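Local coordinates for protein putative serine protease (Human astrovirus 1, PDB 2W5E) that is a chymotrypsin-like serine protease that probably cuts the viral non-structural polyprotein into its functional products, at residues 129-134 against 138-143. Residues are numbered along the deposited sequence; the frame is centred on the assembly and turned at random.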
ATOM      1  N   ALA A 129     -16.055   1.640 -22.412  1.00 25.64           N
ATOM      2  CA  ALA A 129     -15.935   1.296 -20.988  1.00 24.85           C
ATOM      3  C   ALA A 129     -15.403  -0.121 -20.758  1.00 24.25           C
ATOM      4  O   ALA A 129     -15.856  -1.071 -21.399  1.00 23.74           O
ATOM      5  CB  ALA A 129     -17.266   1.460 -20.294  1.00 24.83           C
ATOM      6  N   PRO A 130     -14.439  -0.268 -19.830  1.00 23.92           N
ATOM      7  CA  PRO A 130     -13.970  -1.603 -19.490  1.00 23.60           C
ATOM      8  C   PRO A 130     -15.052  -2.372 -18.725  1.00 23.50           C
ATOM      9  O   PRO A 130     -15.707  -1.818 -17.835  1.00 23.20           O
ATOM     10  CB  PRO A 130     -12.755  -1.333 -18.592  1.00 23.64           C
ATOM     11  CG  PRO A 130     -13.038  -0.001 -17.974  1.00 23.74           C
ATOM     12  CD  PRO A 130     -13.760   0.778 -19.040  1.00 23.97           C
ATOM     13  N   VAL A 131     -15.249  -3.626 -19.104  1.00 23.56           N
ATOM     14  CA  VAL A 131     -16.120  -4.530 -18.363  1.00 23.79           C
ATOM     15  C   VAL A 131     -15.203  -5.493 -17.620  1.00 23.77           C
ATOM     16  O   VAL A 131     -14.515  -6.291 -18.244  1.00 23.86           O
ATOM     17  CB  VAL A 131     -17.100  -5.286 -19.295  1.00 23.77           C
ATOM     18  CG1 VAL A 131     -18.059  -6.149 -18.480  1.00 23.63           C
ATOM     19  CG2 VAL A 131     -17.896  -4.292 -20.153  1.00 23.78           C
ATOM     20  N   CYS A 132     -15.189  -5.394 -16.292  1.00 24.15           N
ATOM     21  CA  CYS A 132     -14.249  -6.152 -15.451  1.00 24.62           C
ATOM     22  C   CYS A 132     -14.908  -7.323 -14.723  1.00 24.58           C
ATOM     23  O   CYS A 132     -16.117  -7.345 -14.568  1.00 23.55           O
ATOM     24  CB  CYS A 132     -13.605  -5.219 -14.420  1.00 24.67           C
ATOM     25  SG  CYS A 132     -12.642  -3.869 -15.143  1.00 26.50           S
ATOM     26  N   ASP A 133     -14.103  -8.295 -14.283  1.00 25.13           N
ATOM     27  CA  ASP A 133     -14.597  -9.360 -13.402  1.00 25.77           C
ATOM     28  C   ASP A 133     -14.722  -8.858 -11.957  1.00 25.90           C
ATOM     29  O   ASP A 133     -14.498  -7.678 -11.686  1.00 25.34           O
ATOM     30  CB  ASP A 133     -13.737 -10.643 -13.506  1.00 25.93           C
ATOM     31  CG  ASP A 133     -12.301 -10.465 -12.996  1.00 26.07           C
ATOM     32  OD1 ASP A 133     -11.995  -9.506 -12.255  1.00 26.15           O
ATOM     33  OD2 ASP A 133     -11.460 -11.317 -13.344  1.00 27.74           O
ATOM     34  N   LYS A 134     -15.076  -9.756 -11.037  1.00 26.45           N
ATOM     35  CA  LYS A 134     -15.273  -9.399  -9.618  1.00 27.25           C
ATOM     36  C   LYS A 134     -13.986  -8.973  -8.908  1.00 26.87           C
ATOM     37  O   LYS A 134     -14.032  -8.454  -7.794  1.00 26.52           O
ATOM     38  CB  LYS A 134     -15.943 -10.550  -8.844  1.00 27.38           C
ATOM     39  CG  LYS A 134     -15.174 -11.877  -8.848  1.00 28.55           C
ATOM     40  CD  LYS A 134     -15.998 -12.958  -8.153  1.00 29.55           C
ATOM     41  CE  LYS A 134     -16.005 -14.253  -8.943  1.00 33.14           C
ATOM     42  NZ  LYS A 134     -14.913 -15.184  -8.552  1.00 36.14           N
ATOM     43  N   VAL A 138      -9.972  -6.706 -16.545  1.00 28.57           N
ATOM     44  CA  VAL A 138     -10.788  -6.461 -17.746  1.00 28.62           C
ATOM     45  C   VAL A 138     -11.120  -7.748 -18.482  1.00 28.58           C
ATOM     46  O   VAL A 138     -10.229  -8.537 -18.804  1.00 28.84           O
ATOM     47  CB  VAL A 138     -10.097  -5.509 -18.766  1.00 28.84           C
ATOM     48  CG1 VAL A 138     -11.139  -4.870 -19.702  1.00 28.49           C
ATOM     49  CG2 VAL A 138      -9.335  -4.448 -18.061  1.00 29.50           C
ATOM     50  N   LEU A 139     -12.409  -7.940 -18.749  1.00 28.35           N
ATOM     51  CA  LEU A 139     -12.896  -9.069 -19.537  1.00 28.25           C
ATOM     52  C   LEU A 139     -13.279  -8.644 -20.953  1.00 28.01           C
ATOM     53  O   LEU A 139     -13.173  -9.431 -21.895  1.00 28.02           O
ATOM     54  CB  LEU A 139     -14.134  -9.685 -18.872  1.00 28.27           C
ATOM     55  CG  LEU A 139     -14.044 -10.264 -17.457  1.00 28.60           C
ATOM     56  CD1 LEU A 139     -15.438 -10.590 -16.953  1.00 28.27           C
ATOM     57  CD2 LEU A 139     -13.164 -11.496 -17.430  1.00 28.82           C
ATOM     58  N   ALA A 140     -13.746  -7.404 -21.087  1.00 27.66           N
ATOM     59  CA  ALA A 140     -14.389  -6.948 -22.318  1.00 27.32           C
ATOM     60  C   ALA A 140     -14.447  -5.423 -22.427  1.00 26.93           C
ATOM     61  O   ALA A 140     -14.201  -4.713 -21.457  1.00 26.19           O
ATOM     62  CB  ALA A 140     -15.800  -7.539 -22.419  1.00 27.27           C
ATOM     63  N   VAL A 141     -14.783  -4.941 -23.622  1.00 27.11           N
ATOM     64  CA  VAL A 141     -14.925  -3.505 -23.899  1.00 27.39           C
ATOM     65  C   VAL A 141     -16.368  -3.183 -24.322  1.00 27.71           C
ATOM     66  O   VAL A 141     -16.854  -3.721 -25.319  1.00 27.49           O
ATOM     67  CB  VAL A 141     -13.926  -3.051 -25.004  1.00 27.44           C
ATOM     68  CG1 VAL A 141     -14.059  -1.559 -25.288  1.00 26.86           C
ATOM     69  CG2 VAL A 141     -12.485  -3.405 -24.621  1.00 26.46           C
ATOM     70  N   HIS A 142     -17.040  -2.341 -23.588  1.00 28.37           N
ATOM     71  CA  HIS A 142     -18.403  -2.017 -23.854  1.00 29.43           C
ATOM     72  C   HIS A 142     -18.650  -1.386 -25.228  1.00 30.24           C
ATOM     73  O   HIS A 142     -18.008  -0.475 -25.610  1.00 29.87           O
ATOM     74  CB  HIS A 142     -18.945  -1.104 -22.794  1.00 29.35           C
ATOM     75  CG  HIS A 142     -20.375  -0.738 -22.991  1.00 29.59           C
ATOM     76  ND1 HIS A 142     -21.391  -1.322 -22.282  1.00 30.29           N
ATOM     77  CD2 HIS A 142     -20.959   0.155 -23.813  1.00 28.62           C
ATOM     78  CE1 HIS A 142     -22.537  -0.797 -22.651  1.00 29.17           C
ATOM     79  NE2 HIS A 142     -22.302   0.102 -23.577  1.00 29.95           N
ATOM     80  N   GLN A 143     -19.607  -1.916 -25.950  1.00 31.30           N
ATOM     81  CA  GLN A 143     -19.849  -1.541 -27.343  1.00 32.68           C
ATOM     82  C   GLN A 143     -21.161  -0.791 -27.543  1.00 33.59           C
ATOM     83  O   GLN A 143     -21.181   0.274 -28.160  1.00 33.85           O
ATOM     84  CB  GLN A 143     -19.826  -2.777 -28.248  1.00 32.71           C
ATOM     85  CG  GLN A 143     -18.489  -3.490 -28.310  1.00 32.56           C
ATOM     86  CD  GLN A 143     -17.425  -2.690 -29.040  1.00 33.61           C
ATOM     87  OE1 GLN A 143     -17.697  -2.055 -30.060  1.00 33.91           O
ATOM     88  NE2 GLN A 143     -16.203  -2.725 -28.523  1.00 33.47           N
TER
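V138 meets P130, V131 and C132 of the facing strand: its CG1 lies 4.0 Å from P130 CB and close to V131 O, and its backbone passes beside the sulfur of C132. CG1 is turned anti to the backbone N, which brings it against the proline ring; L81 packs on both V138 and P130. At L139 the side chain bends over the backbone of the partner, CD1 reaching to 3.8 Å from D133 CB, and CG sitting over D133 N. The acidic end of D133 is occupied locally, OD1 accepting from the amides of Y135 and R137 in the connecting turn. L139 N and A140 N both donate to V131 O, at 2.7 and 3.1 Å; the first bond is the straighter (161° against 142°), and both donors lie in the carbonyl plane. Two residues, L139 and A140, thus face V131, the one-residue register shift of a classic beta bulge. A140 O then accepts from V131 N (2.8 Å), while the side chains of A140 and V131 point to the same face, where both pack against L116 and A152. V141 pairs with P130 without hydrogen bonds between them. H142 N continues the ladder with a nearly linear bond to A129 O (2.8 Å, 176°). Its CB rests against A129, but CG, anti to the backbone N, carries the imidazole away from residues 129-134 to where ND1 bonds with Y118 OH, close to the catalytic S127. The antiparallel hairpin, bulged at one end and adjoining the active site at the other, belongs to the C-terminal beta-barrel of the chymotrypsin fold.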